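Local coordinates for protein 23S rRNA (guanine(2535)-N(1))-methyltransferase (Streptomyces viridochromogenes, PDB 1O9G) that methylates N1 of guanine-2535 in 23S ribosomal RNA, using S-adenosyl-L-methionine as methyl donor, and so confers resistance to the orthosomycin antibiotic avilamycin, at residues A[94-97]-A[98-101]; A[128-131]-A[132-135]; A[239-242]-A[243-246]. The protein carries 3 engineered substitutions. All blocks are in the same frame, centred on the assembly; numbering follows the deposited sequence.

How the contacts relate
All three contacts are local, each between neighbouring four-residue segments, and all are partly buried, yet they sample different parts of a Rossmann-like methyltransferase. Contact 1 (94-101) lies nearest the chain's centre, about 13 Å from it; there helix 87-98 ends with leucines against the sheet. Contacts 2 and 3 are more peripheral, at about 21 and 19 Å, and have charged, partly exposed sides. Contact 2 (128-135) lies within helix 122-140, on the same side of the chain's centre as contact 1, whereas contact 3 (239-246) is on the opposite side. Contact 1 combines three-residue backbone turns with leucine packing, contact 2 regular helical bonding with arginine salt bridges, and contact 3 a valine pair with a water bridge.

Contact 1: residues A[94-97]-A[98-101]; sequences AKNL and ALLS
Leu97 lays its CD2 methyl against CD1 of Leu100, 3.6 Å away, the two side chains meeting at a slant on the buried side of the turn. The two residues lie three apart on one side of that turn, each with CG anti to its carbonyl carbon, and their branches share one apolar layer. There they meet Cys147 of strand 147-151, while helix 64-72 supplies Leu66 to Leu97 and Leu71 to Leu100.

The backbone records how helix 87-98 ends. Ala98 N still bonds to Ala94 O at 3.0 Å, four residues back. The next two amides reach back only three: Leu99 N to Asn96 O at 2.9 Å, and Leu100 N to Leu97 O at 3.0 Å. In these three-residue bonds the donor stands well above the carbonyl plane, 54° and 59° out of it. Ala98 to Ser101 then form a type I beta turn, and Ser101 is the N-cap of helix 102-119, its OG accepting from Gly104 N; one helix passes into the next almost directly.

On another side, CB of Leu99 rests 3.2 Å from Asn96 O, and its CD1 passes 3.9 Å from Asn96 OD1. That amide is satisfied at both ends, OD1 by His23 N and ND2 by Ser62 O, which ties the helix to two segments nearer the N-terminus. The chemistry therefore implies a division of labour: main-chain bonds shape the turn, the branches of Leu97 and Leu100 pack between the sheet and helix 64-72, and the buried Asn96 amide has its polar needs met by backbone groups.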
loop_
_atom_site.group_PDB
_atom_site.type_symbol
_atom_site.label_atom_id
_atom_site.label_comp_id
_atom_site.label_asym_id
_atom_site.label_seq_id
_atom_site.Cartn_x
_atom_site.Cartn_y
_atom_site.Cartn_z
ATOM N N ALA A 94 -3.833 1.050 -11.756
ATOM C CA ALA A 94 -4.432 2.290 -12.195
ATOM C C ALA A 94 -5.954 2.241 -12.000
ATOM O O ALA A 94 -6.546 3.235 -11.623
ATOM C CB ALA A 94 -4.087 2.571 -13.629
ATOM N N LYS A 95 -6.594 1.105 -12.278
ATOM C CA LYS A 95 -8.027 0.944 -12.024
ATOM C C LYS A 95 -8.325 1.095 -10.543
ATOM O O LYS A 95 -9.321 1.705 -10.161
ATOM C CB LYS A 95 -8.569 -0.407 -12.532
ATOM C CG LYS A 95 -8.623 -0.527 -14.026
ATOM C CD LYS A 95 -9.302 -1.835 -14.432
ATOM C CE LYS A 95 -10.822 -1.753 -14.407
ATOM N NZ LYS A 95 -11.429 -2.819 -15.246
ATOM N N ASN A 96 -7.467 0.549 -9.694
ATOM C CA ASN A 96 -7.682 0.695 -8.258
ATOM C C ASN A 96 -7.492 2.139 -7.831
ATOM O O ASN A 96 -8.306 2.667 -7.087
ATOM C CB ASN A 96 -6.825 -0.269 -7.425
ATOM C CG ASN A 96 -7.442 -1.634 -7.290
ATOM O OD1 ASN A 96 -8.646 -1.718 -7.096
ATOM N ND2 ASN A 96 -6.637 -2.714 -7.330
ATOM N N LEU A 97 -6.440 2.798 -8.305
ATOM C CA LEU A 97 -6.218 4.191 -7.922
ATOM C C LEU A 97 -7.315 5.139 -8.409
ATOM O O LEU A 97 -7.540 6.185 -7.826
ATOM C CB LEU A 97 -4.868 4.729 -8.369
ATOM C CG LEU A 97 -3.691 4.167 -7.632
ATOM C CD1 LEU A 97 -2.473 4.945 -8.127
ATOM C CD2 LEU A 97 -3.743 4.232 -6.154
ATOM N N ALA A 98 -7.975 4.777 -9.504
ATOM C CA ALA A 98 -9.115 5.545 -9.983
ATOM C C ALA A 98 -10.206 5.641 -8.895
ATOM O O ALA A 98 -10.989 6.583 -8.894
ATOM C CB ALA A 98 -9.662 4.958 -11.261
ATOM N N LEU A 99 -10.274 4.660 -8.000
ATOM C CA LEU A 99 -11.235 4.643 -6.911
ATOM C C LEU A 99 -10.944 5.630 -5.786
ATOM O O LEU A 99 -11.736 5.747 -4.857
ATOM C CB LEU A 99 -11.340 3.223 -6.328
ATOM C CG LEU A 99 -11.722 2.147 -7.354
ATOM C CD1 LEU A 99 -11.578 0.805 -6.697
ATOM C CD2 LEU A 99 -13.121 2.356 -7.886
ATOM N N LEU A 100 -9.838 6.350 -5.873
ATOM C CA LEU A 100 -9.488 7.350 -4.865
ATOM C C LEU A 100 -10.150 8.691 -5.128
ATOM O O LEU A 100 -9.858 9.646 -4.418
ATOM C CB LEU A 100 -7.981 7.497 -4.749
ATOM C CG LEU A 100 -7.294 6.244 -4.247
ATOM C CD1 LEU A 100 -5.825 6.449 -4.253
ATOM C CD2 LEU A 100 -7.774 5.842 -2.842
ATOM N N SER A 101 -11.010 8.775 -6.127
ATOM C CA SER A 101 -11.843 9.968 -6.282
ATOM C C SER A 101 -13.315 9.610 -6.236
ATOM O O SER A 101 -13.702 8.499 -6.592
ATOM C CB SER A 101 -11.536 10.716 -7.563
ATOM O OG SER A 101 -12.155 10.082 -8.654
#

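Contact 2: residues A[128-131]-A[132-135]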
loop_
_atom_site.group_PDB
_atom_site.type_symbol
_atom_site.label_atom_id
_atom_site.label_comp_id
_atom_site.label_asym_id
_atom_site.label_seq_id
_atom_site.Cartn_x
_atom_site.Cartn_y
_atom_site.Cartn_z
ATOM N N ALA A 128 -22.375 -2.574 -5.488
ATOM C CA ALA A 128 -22.776 -1.206 -5.816
ATOM C C ALA A 128 -22.979 -0.403 -4.543
ATOM O O ALA A 128 -22.502 0.713 -4.474
ATOM C CB ALA A 128 -24.026 -1.192 -6.677
ATOM N N GLN A 129 -23.655 -0.963 -3.539
ATOM C CA GLN A 129 -23.870 -0.276 -2.266
ATOM C C GLN A 129 -22.554 -0.044 -1.514
ATOM O O GLN A 129 -22.396 0.985 -0.867
ATOM C CB GLN A 129 -24.911 -1.012 -1.390
ATOM C CG GLN A 129 -24.549 -2.414 -0.791
ATOM C CD GLN A 129 -25.709 -3.091 -0.054
ATOM O OE1 GLN A 129 -26.400 -3.939 -0.626
ATOM N NE2 GLN A 129 -25.928 -2.723 1.212
ATOM N N ALA A 130 -21.622 -0.985 -1.595
ATOM C CA ALA A 130 -20.305 -0.804 -0.983
ATOM C C ALA A 130 -19.593 0.397 -1.633
ATOM O O ALA A 130 -18.951 1.202 -0.958
ATOM C CB ALA A 130 -19.465 -2.074 -1.097
ATOM N N ALA A 131 -19.712 0.532 -2.947
ATOM C CA ALA A 131 -19.057 1.646 -3.661
ATOM C C ALA A 131 -19.679 2.971 -3.250
ATOM O O ALA A 131 -18.961 3.952 -3.098
ATOM C CB ALA A 131 -19.156 1.463 -5.164
ATOM N N ARG A 132 -21.003 2.995 -3.075
ATOM C CA ARG A 132 -21.703 4.181 -2.609
ATOM C C ARG A 132 -21.204 4.568 -1.215
ATOM O O ARG A 132 -20.899 5.732 -0.988
ATOM C CB ARG A 132 -23.217 3.954 -2.574
ATOM C CG ARG A 132 -23.982 5.062 -1.874
ATOM C CD ARG A 132 -25.474 4.769 -1.711
ATOM N NE ARG A 132 -25.745 3.545 -0.935
ATOM C CZ ARG A 132 -25.599 3.439 0.393
ATOM N NH1 ARG A 132 -25.154 4.463 1.122
ATOM N NH2 ARG A 132 -25.884 2.293 1.008
ATOM N N ARG A 133 -21.113 3.613 -0.297
ATOM C CA ARG A 133 -20.655 3.905 1.059
ATOM C C ARG A 133 -19.208 4.417 1.074
ATOM O O ARG A 133 -18.883 5.392 1.794
ATOM C CB ARG A 133 -20.794 2.713 1.988
ATOM C CG ARG A 133 -22.229 2.343 2.352
ATOM C CD ARG A 133 -22.282 1.318 3.441
ATOM N NE ARG A 133 -21.816 0.020 2.960
ATOM C CZ ARG A 133 -22.588 -0.930 2.444
ATOM N NH1 ARG A 133 -23.906 -0.804 2.383
ATOM N NH2 ARG A 133 -22.041 -2.050 2.008
ATOM N N LEU A 134 -18.360 3.809 0.271
ATOM C CA LEU A 134 -16.962 4.239 0.191
ATOM C C LEU A 134 -16.890 5.665 -0.339
ATOM O O LEU A 134 -16.053 6.438 0.121
ATOM C CB LEU A 134 -16.106 3.275 -0.670
ATOM C CG LEU A 134 -15.844 1.903 -0.065
ATOM C CD1 LEU A 134 -15.183 1.014 -1.132
ATOM C CD2 LEU A 134 -14.981 2.019 1.176
ATOM N N ARG A 135 -17.688 5.990 -1.346
ATOM C CA ARG A 135 -17.749 7.352 -1.886
ATOM C C ARG A 135 -18.206 8.356 -0.836
ATOM O O ARG A 135 -17.630 9.432 -0.729
ATOM C CB ARG A 135 -18.630 7.457 -3.119
ATOM C CG ARG A 135 -18.722 8.852 -3.710
ATOM C CD ARG A 135 -19.523 8.985 -4.992
ATOM N NE ARG A 135 -20.703 8.137 -5.017
ATOM C CZ ARG A 135 -21.817 8.349 -4.345
ATOM N NH1 ARG A 135 -21.970 9.437 -3.599
ATOM N NH2 ARG A 135 -22.809 7.468 -4.455
HETATM O O HOH W 1 -20.130 5.484 -5.640
#
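Two successive turns of the alpha-helix 122-140 make this contact, with four backbone bonds in unbroken i to i+4 order. Gln129 and Arg133, one turn apart, point the same way and lie alongside each other. Arg133 starts with CG beside its backbone N and bends at chi3 (-70°), which folds its guanidinium back over the preceding turn. One face of that group covers Gln129 O, 3.8 Å from the plane and over its centre; NH1 comes to 3.6 Å from Gln129 CG. That same carbonyl oxygen takes the amide of Arg133, with Arg133 N to Gln129 O at 3.0 Å and an N-H...O angle of 163°.

Ala128, Ala130, Ala131 and Leu134 are the buried residues of the helix here, with Val21 against Ala130 and Ala131, Leu16 against Leu134, and helix 102-119 along the flank of Ala128 and Ala131. The partly exposed arginines flank them, Arg132 and Arg135 reaching helix 102-119, and each has an acidic partner: Arg133 NH2 forms a salt bridge with Asp15, Arg132 NH1 with Glu136, and Arg135 NH2 with Glu109 of helix 102-119.

Arg135 is also linked back to its own helix through water. Its NE donates to a water at 2.8 Å, and that water gives a weak bond of 3.2 Å to Ala131 O, a carbonyl already accepting from Arg135 N at 3.0 Å.

Contact 3: residues A[239-242]-A[243-246]. Engineered in segment 239-242: Met239 (natural residue Leu).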
loop_
_atom_site.group_PDB
_atom_site.type_symbol
_atom_site.label_atom_id
_atom_site.label_comp_id
_atom_site.label_asym_id
_atom_site.label_seq_id
_atom_site.Cartn_x
_atom_site.Cartn_y
_atom_site.Cartn_z
HETATM N N MSE A 239 10.029 -2.200 10.054
HETATM C CA MSE A 239 10.077 -0.780 9.729
HETATM C C MSE A 239 11.437 -0.225 10.080
HETATM O O MSE A 239 11.974 -0.545 11.110
HETATM C CB MSE A 239 9.062 -0.013 10.578
HETATM C CG MSE A 239 7.643 -0.467 10.459
HETATM SE SE MSE A 239 6.485 0.580 11.588
HETATM C CE MSE A 239 7.801 1.235 12.915
ATOM N N VAL A 240 11.942 0.622 9.195
ATOM C CA VAL A 240 13.198 1.312 9.404
ATOM C C VAL A 240 13.049 2.793 9.063
ATOM O O VAL A 240 12.192 3.201 8.323
ATOM C CB VAL A 240 14.355 0.711 8.526
ATOM C CG1 VAL A 240 14.631 -0.739 8.895
ATOM C CG2 VAL A 240 14.087 0.864 7.099
ATOM N N ARG A 241 13.931 3.596 9.627
ATOM C CA ARG A 241 13.968 4.996 9.331
ATOM C C ARG A 241 14.960 5.268 8.211
ATOM O O ARG A 241 16.059 4.741 8.242
ATOM C CB ARG A 241 14.399 5.759 10.573
ATOM C CG ARG A 241 14.529 7.242 10.330
ATOM C CD ARG A 241 14.269 8.120 11.520
ATOM N NE ARG A 241 12.999 7.847 12.166
ATOM C CZ ARG A 241 12.840 7.298 13.365
ATOM N NH1 ARG A 241 13.899 6.867 14.067
ATOM N NH2 ARG A 241 11.601 7.165 13.872
ATOM N N ALA A 242 14.603 6.155 7.304
ATOM C CA ALA A 242 15.450 6.478 6.146
ATOM C C ALA A 242 16.844 6.923 6.592
ATOM O O ALA A 242 17.833 6.400 6.095
ATOM C CB ALA A 242 14.800 7.525 5.284
ATOM N N ALA A 243 16.918 7.825 7.566
ATOM C CA ALA A 243 18.218 8.318 8.069
ATOM C C ALA A 243 19.080 7.181 8.566
ATOM O O ALA A 243 20.306 7.206 8.391
ATOM C CB ALA A 243 18.021 9.332 9.164
ATOM N N ASP A 244 18.472 6.198 9.220
ATOM C CA ASP A 244 19.216 5.050 9.739
ATOM C C ASP A 244 19.752 4.174 8.632
ATOM O O ASP A 244 20.860 3.642 8.743
ATOM C CB ASP A 244 18.361 4.198 10.689
ATOM C CG ASP A 244 17.978 4.922 11.972
ATOM O OD1 ASP A 244 18.664 5.887 12.384
ATOM O OD2 ASP A 244 17.027 4.553 12.677
ATOM N N VAL A 245 18.997 4.011 7.556
ATOM C CA VAL A 245 19.474 3.231 6.430
ATOM C C VAL A 245 20.749 3.884 5.869
ATOM O O VAL A 245 21.739 3.211 5.600
ATOM C CB VAL A 245 18.438 3.108 5.332
ATOM C CG1 VAL A 245 19.024 2.442 4.114
ATOM C CG2 VAL A 245 17.213 2.333 5.822
ATOM N N LEU A 246 20.741 5.201 5.712
ATOM C CA LEU A 246 21.910 5.911 5.175
ATOM C C LEU A 246 23.122 5.775 6.072
ATOM O O LEU A 246 24.242 5.673 5.589
ATOM C CB LEU A 246 21.612 7.392 4.946
ATOM C CG LEU A 246 20.646 7.656 3.786
ATOM C CD1 LEU A 246 20.537 9.154 3.546
ATOM C CD2 LEU A 246 21.105 6.940 2.522
HETATM O O HOH W 2 15.658 2.356 11.621
#
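Asp244 OD2 accepts a hydrogen bond of 2.8 Å from a water, and the same water accepts one of 2.9 Å from Arg241 N. The bridge links the last residue of strand 235-241 to the first turn of the helix. OD2 also lies 3.6 Å from Arg241 CB, so the carboxylate is set against the root of the arginine chain. The nearest guanidinium nitrogen of the arginine, Arg241 NH1, remains 4.1 Å from OD2, beyond a salt bridge, and the two flat groups are turned 73° apart. Opposite charges at this distance may still attract mildly. With chi1 at 177°, Arg241 CG stands beside its carbonyl carbon, where it comes 3.7 Å from Ala243 N; the firmer partner of the arginine is Arg46 O, which receives NH2.

Here the chain leaves the sheet and enters the helix 242-247 without an intervening loop, Arg241 standing at the N-cap position. Two i to i+4 bonds start the helix: Val245 N to Arg241 O at 3.1 Å, and Leu246 N to Ala242 O at 3.2 Å. The strand itself runs antiparallel to 209-214 and 228-232, with Val240 bonded through its backbone to Ile210 and the engineered Met239, present as selenomethionine, to Glu228.

Beneath the polar side, Val240 CG2 meets Val245 CG2 at 3.7 Å, the side chains crossing at about a right angle. Val224 touches both valines, and helix 190-203 closes over them with Leu197 on Val240 and Ala201 on Val245.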